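Local coordinates for protein proline dehydrogenase (Bradyrhizobium japonicum USDA 110, PDB 3HAZ) that oxidises proline to glutamate in two steps, probably so the bacterium can use it for carbon and nitrogen, with FAD-dependent proline dehydrogenase and NAD+-dependent aldehyde dehydrogenase activities, at residues E73-M78 and D451-L456; V238-L243 and V257-Q262. All coordinates share one frame; numbering follows the deposited sequence.

Contact 1. Residues E73-M78 and D451-L456; sequences EGLALM and DLLAYL
Leu75 and Leu456 mark where two helices come nearest, their CA atoms 6.9 Å apart. The short axes of 73-78 and 452-456 run roughly antiparallel, at 148° between their N-to-C directions, and approach to 11.1 Å, so the gap is bridged by side chains. The two helices meet through hydrocarbon and one thioether. Leu75 has CG anti to its own N (chi1 -174°), which carries the isobutyl group across the gap: CD2 meets CD2 of Leu453 at 3.8 Å, the two side chains crossing near a right angle, while CD1 of Leu75 lies 4.3 Å from CB of Leu456. One turn on, Met78 bends at its last torsion (chi3 86°) and brings CE within 3.5 Å of Leu456 CD2. The other branch of Leu456, CD1, rests at 4.1 Å from Met78 CB, so the forked leucine end spans the methionine chain at a slant, one methyl near its base and the other near its end. All four residues are buried. Leu460, later on the same helix as Leu456, touches both Leu75 and Met78; Met165 of helix 151-168 covers Met78 and Leu452. The salt bridge of Asp451 with Arg209 ties the start of its helix to helix 204-223. Helix-on-helix packing of this kind joins the N-terminal helical region, of the DNA-binding-domain family, to the helix following the last strand of the proline dehydrogenase TIM-type barrel.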
loop_
_atom_site.group_PDB
_atom_site.type_symbol
_atom_site.label_atom_id
_atom_site.label_comp_id
_atom_site.label_asym_id
_atom_site.label_seq_id
_atom_site.Cartn_x
_atom_site.Cartn_y
_atom_site.Cartn_z
ATOM N N GLU A 73 17.625 14.832 32.831
ATOM C CA GLU A 73 16.895 15.277 34.011
ATOM C C GLU A 73 17.399 14.575 35.266
ATOM O O GLU A 73 17.536 15.188 36.328
ATOM C CB GLU A 73 15.395 15.050 33.821
ATOM C CG GLU A 73 14.785 16.024 32.833
ATOM C CD GLU A 73 13.372 15.659 32.432
ATOM O OE1 GLU A 73 12.988 14.475 32.560
ATOM O OE2 GLU A 73 12.649 16.565 31.977
ATOM N N GLY A 74 17.674 13.284 35.136
ATOM C CA GLY A 74 18.258 12.534 36.226
ATOM C C GLY A 74 19.590 13.151 36.618
ATOM O O GLY A 74 19.882 13.326 37.799
ATOM N N LEU A 75 20.405 13.474 35.619
ATOM C CA LEU A 75 21.723 14.044 35.868
ATOM C C LEU A 75 21.614 15.377 36.598
ATOM O O LEU A 75 22.328 15.618 37.572
ATOM C CB LEU A 75 22.517 14.210 34.562
ATOM C CG LEU A 75 23.969 14.665 34.780
ATOM C CD1 LEU A 75 24.928 13.967 33.828
ATOM C CD2 LEU A 75 24.094 16.181 34.668
ATOM N N ALA A 76 20.713 16.238 36.131
ATOM C CA ALA A 76 20.569 17.566 36.723
ATOM C C ALA A 76 20.127 17.489 38.186
ATOM O O ALA A 76 20.582 18.273 39.021
ATOM C CB ALA A 76 19.597 18.423 35.910
ATOM N N LEU A 77 19.248 16.544 38.502
ATOM C CA LEU A 77 18.739 16.432 39.864
ATOM C C LEU A 77 19.791 15.833 40.801
ATOM O O LEU A 77 19.891 16.219 41.964
ATOM C CB LEU A 77 17.444 15.621 39.901
ATOM C CG LEU A 77 16.257 16.261 39.171
ATOM C CD1 LEU A 77 15.009 15.413 39.338
ATOM C CD2 LEU A 77 16.009 17.684 39.650
ATOM N N MET A 78 20.583 14.902 40.282
ATOM C CA MET A 78 21.671 14.310 41.059
ATOM C C MET A 78 22.770 15.325 41.361
ATOM O O MET A 78 23.386 15.297 42.427
ATOM C CB MET A 78 22.247 13.094 40.324
ATOM C CG MET A 78 21.281 11.902 40.274
ATOM S SD MET A 78 21.936 10.514 39.324
ATOM C CE MET A 78 22.882 9.652 40.579
ATOM N N ASP A 451 35.264 15.263 39.329
ATOM C CA ASP A 451 35.253 14.065 38.492
ATOM C C ASP A 451 33.892 13.370 38.461
ATOM O O ASP A 451 33.733 12.319 37.837
ATOM C CB ASP A 451 36.325 13.090 38.962
ATOM C CG ASP A 451 37.706 13.696 38.907
ATOM O OD1 ASP A 451 38.052 14.220 37.834
ATOM O OD2 ASP A 451 38.429 13.663 39.924
ATOM N N LEU A 452 32.911 13.962 39.125
ATOM C CA LEU A 452 31.590 13.348 39.203
ATOM C C LEU A 452 30.815 13.355 37.874
ATOM O O LEU A 452 30.303 12.321 37.448
ATOM C CB LEU A 452 30.754 14.022 40.285
ATOM C CG LEU A 452 29.315 13.514 40.355
ATOM C CD1 LEU A 452 29.288 12.007 40.618
ATOM C CD2 LEU A 452 28.535 14.278 41.405
ATOM N N LEU A 453 30.712 14.521 37.239
ATOM C CA LEU A 453 29.892 14.670 36.027
ATOM C C LEU A 453 30.213 13.639 34.948
ATOM O O LEU A 453 29.320 12.963 34.439
ATOM C CB LEU A 453 30.050 16.070 35.434
ATOM C CG LEU A 453 29.096 17.212 35.789
ATOM C CD1 LEU A 453 29.333 18.385 34.819
ATOM C CD2 LEU A 453 27.648 16.771 35.758
ATOM N N ALA A 454 31.492 13.535 34.595
ATOM C CA ALA A 454 31.934 12.580 33.586
ATOM C C ALA A 454 31.487 11.161 33.929
ATOM O O ALA A 454 31.083 10.395 33.053
ATOM C CB ALA A 454 33.448 12.643 33.424
ATOM N N TYR A 455 31.558 10.821 35.210
ATOM C CA TYR A 455 31.172 9.500 35.679
ATOM C C TYR A 455 29.648 9.304 35.694
ATOM O O TYR A 455 29.149 8.244 35.316
ATOM C CB TYR A 455 31.743 9.261 37.078
ATOM C CG TYR A 455 31.381 7.921 37.688
ATOM C CD1 TYR A 455 32.206 6.814 37.521
ATOM C CD2 TYR A 455 30.224 7.768 38.443
ATOM C CE1 TYR A 455 31.882 5.584 38.085
ATOM C CE2 TYR A 455 29.890 6.544 39.012
ATOM C CZ TYR A 455 30.721 5.457 38.829
ATOM O OH TYR A 455 30.393 4.244 39.395
ATOM N N LEU A 456 28.916 10.315 36.154
ATOM C CA LEU A 456 27.462 10.222 36.249
ATOM C C LEU A 456 26.821 9.927 34.897
ATOM O O LEU A 456 25.902 9.109 34.803
ATOM C CB LEU A 456 26.870 11.508 36.823
ATOM C CG LEU A 456 26.679 11.531 38.336
ATOM C CD1 LEU A 456 25.997 12.820 38.749
ATOM C CD2 LEU A 456 25.874 10.317 38.790
#

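Contact 2. Residues V238-L243 and V257-Q262; sequences VKLSAL and VELVPQ. With SO4 (sulfate ion), chain K.
Leu259 meets Leu240 and Leu243 because its side chain leaves CA on the side away from the backbone N, CG beside the carbonyl carbon (chi1 175°), which holds the forked end out from helix 252-272 toward the short turn 240-243. Leu243 places its CG beside its N (chi1 -67°); the atom it offers to Leu259 is CB, not a branch methyl. The setting is a beta-alpha-beta unit of the TIM-type barrel: strand 235-238 ends at Val238, the chain turns through 240-243, then helix 252-272 leads back to the parallel neighbour strand 276-279. The CA atoms of Leu243 and Leu259 lie 6.7 Å apart. The turn is weakly helical, held by i-to-i+3 bonds: Ala242 N to Lys239 O at 2.9 Å and Leu243 N to Leu240 O at 3.0 Å. The long helix is kinked at Pro261, whose ring nitrogen has no hydrogen to give to the preceding turn. Tyr214 of helix 204-223 also packs on Leu243, and Val293 of helix 287-298 on Leu259, so neighbouring barrel helices border the seam. The Leu240 side chain is about 9 Å from that of FAD-binding Ala281 and about 10 Å from the FAD, near the flavin pocket without lining it.

Away from the seam, Lys239 bends only at its end (chi4 56°), where NZ gives a weak hydrogen bond to O4 of a sulfate at 3.4 Å. That ion, probably from the crystallisation liquor, is also bonded by Arg458, and NZ forms a salt bridge with Asp280. The two branches of Leu259 divide the turn between them: CD2 lies 4.1 Å from Leu240 CB, while CD1 presses on Leu243 CB at 3.5 Å, tighter than usual for two carbons.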
loop_
_atom_site.group_PDB
_atom_site.type_symbol
_atom_site.label_atom_id
_atom_site.label_comp_id
_atom_site.label_asym_id
_atom_site.label_seq_id
_atom_site.Cartn_x
_atom_site.Cartn_y
_atom_site.Cartn_z
ATOM N N VAL A 238 41.424 1.224 38.661
ATOM C CA VAL A 238 42.260 2.280 38.108
ATOM C C VAL A 238 42.064 2.369 36.598
ATOM O O VAL A 238 41.873 1.349 35.939
ATOM C CB VAL A 238 43.739 1.993 38.429
ATOM C CG1 VAL A 238 44.657 2.675 37.440
ATOM C CG2 VAL A 238 44.052 2.404 39.868
ATOM N N LYS A 239 42.095 3.590 36.061
ATOM C CA LYS A 239 41.971 3.817 34.620
ATOM C C LYS A 239 43.244 4.403 34.015
ATOM O O LYS A 239 43.723 5.455 34.445
ATOM C CB LYS A 239 40.796 4.752 34.318
ATOM C CG LYS A 239 39.437 4.069 34.283
ATOM C CD LYS A 239 38.342 5.078 33.974
ATOM C CE LYS A 239 36.982 4.403 33.852
ATOM N NZ LYS A 239 36.651 3.636 35.077
ATOM N N LEU A 240 43.785 3.730 33.008
ATOM C CA LEU A 240 45.000 4.223 32.357
ATOM C C LEU A 240 44.831 5.642 31.822
ATOM O O LEU A 240 45.772 6.423 31.866
ATOM C CB LEU A 240 45.445 3.283 31.236
ATOM C CG LEU A 240 45.691 1.850 31.714
ATOM C CD1 LEU A 240 46.104 0.929 30.578
ATOM C CD2 LEU A 240 46.740 1.852 32.819
ATOM N N SER A 241 43.642 5.988 31.325
ATOM C CA SER A 241 43.453 7.321 30.748
ATOM C C SER A 241 43.556 8.410 31.819
ATOM O O SER A 241 43.817 9.568 31.512
ATOM C CB SER A 241 42.125 7.432 29.981
ATOM O OG SER A 241 41.007 7.478 30.861
ATOM N N ALA A 242 43.334 8.036 33.075
ATOM C CA ALA A 242 43.468 8.985 34.177
ATOM C C ALA A 242 44.938 9.285 34.480
ATOM O O ALA A 242 45.269 10.346 35.016
ATOM C CB ALA A 242 42.769 8.448 35.424
ATOM N N LEU A 243 45.815 8.354 34.115
ATOM C CA LEU A 243 47.230 8.436 34.478
ATOM C C LEU A 243 48.137 9.008 33.393
ATOM O O LEU A 243 49.344 9.173 33.608
ATOM C CB LEU A 243 47.739 7.057 34.886
ATOM C CG LEU A 243 47.117 6.533 36.178
ATOM C CD1 LEU A 243 47.348 5.041 36.309
ATOM C CD2 LEU A 243 47.670 7.297 37.381
ATOM N N VAL A 257 56.844 4.896 27.937
ATOM C CA VAL A 257 57.973 5.411 28.695
ATOM C C VAL A 257 57.519 6.168 29.956
ATOM O O VAL A 257 58.209 6.165 30.985
ATOM C CB VAL A 257 58.846 6.300 27.771
ATOM C CG1 VAL A 257 59.541 7.379 28.541
ATOM C CG2 VAL A 257 59.837 5.442 26.984
ATOM N N GLU A 258 56.345 6.791 29.883
ATOM C CA GLU A 258 55.858 7.634 30.977
ATOM C C GLU A 258 54.828 6.950 31.875
ATOM O O GLU A 258 54.873 7.089 33.097
ATOM C CB GLU A 258 55.275 8.944 30.428
ATOM C CG GLU A 258 56.307 9.814 29.720
ATOM C CD GLU A 258 55.708 11.059 29.084
ATOM O OE1 GLU A 258 54.595 10.976 28.520
ATOM O OE2 GLU A 258 56.359 12.124 29.137
ATOM N N LEU A 259 53.900 6.219 31.270
ATOM C CA LEU A 259 52.773 5.654 32.010
ATOM C C LEU A 259 53.152 4.420 32.848
ATOM O O LEU A 259 52.753 4.294 34.006
ATOM C CB LEU A 259 51.620 5.342 31.051
ATOM C CG LEU A 259 50.394 4.623 31.627
ATOM C CD1 LEU A 259 49.963 5.242 32.945
ATOM C CD2 LEU A 259 49.249 4.622 30.616
ATOM N N VAL A 260 53.930 3.520 32.263
ATOM C CA VAL A 260 54.314 2.286 32.945
ATOM C C VAL A 260 54.919 2.488 34.344
ATOM O O VAL A 260 54.503 1.825 35.295
ATOM C CB VAL A 260 55.245 1.416 32.066
ATOM C CG1 VAL A 260 55.788 0.234 32.862
ATOM C CG2 VAL A 260 54.497 0.939 30.825
ATOM N N PRO A 261 55.900 3.394 34.483
ATOM C CA PRO A 261 56.461 3.553 35.830
ATOM C C PRO A 261 55.407 4.046 36.811
ATOM O O PRO A 261 55.453 3.695 37.989
ATOM C CB PRO A 261 57.553 4.620 35.643
ATOM C CG PRO A 261 57.855 4.619 34.169
ATOM C CD PRO A 261 56.573 4.252 33.491
ATOM N N GLN A 262 54.473 4.857 36.329
ATOM C CA GLN A 262 53.396 5.353 37.174
ATOM C C GLN A 262 52.494 4.214 37.646
ATOM O O GLN A 262 52.215 4.090 38.838
ATOM C CB GLN A 262 52.572 6.407 36.425
ATOM C CG GLN A 262 53.408 7.470 35.733
ATOM C CD GLN A 262 53.900 8.554 36.667
ATOM O OE1 GLN A 262 53.991 8.363 37.884
ATOM N NE2 GLN A 262 54.232 9.709 36.097
HETATM S S SO4 K . 32.923 1.635 34.610
HETATM O O1 SO4 K . 32.425 0.437 35.278
HETATM O O2 SO4 K . 32.008 1.971 33.526
HETATM O O3 SO4 K . 32.979 2.741 35.565
HETATM O O4 SO4 K . 34.262 1.384 34.079
#

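Both contacts are buried and apolar, but they hold the proline dehydrogenase barrel differently. Contact 2 is local, with only 13 residues between its segments, and seats a helix of the barrel on the turn leaving the strand before it. Contact 1 spans 372 residues and packs the helix after the last strand against helix 71-85 of the N-terminal region; contact 2 is nested within the loop it closes. Their centres lie 26 Å apart and they do not touch. In both, charged residues of the segments stay off the apolar faces and pair elsewhere; the sulfate-binding Arg458 lies on helix 452-463, the helix that contact 1 holds.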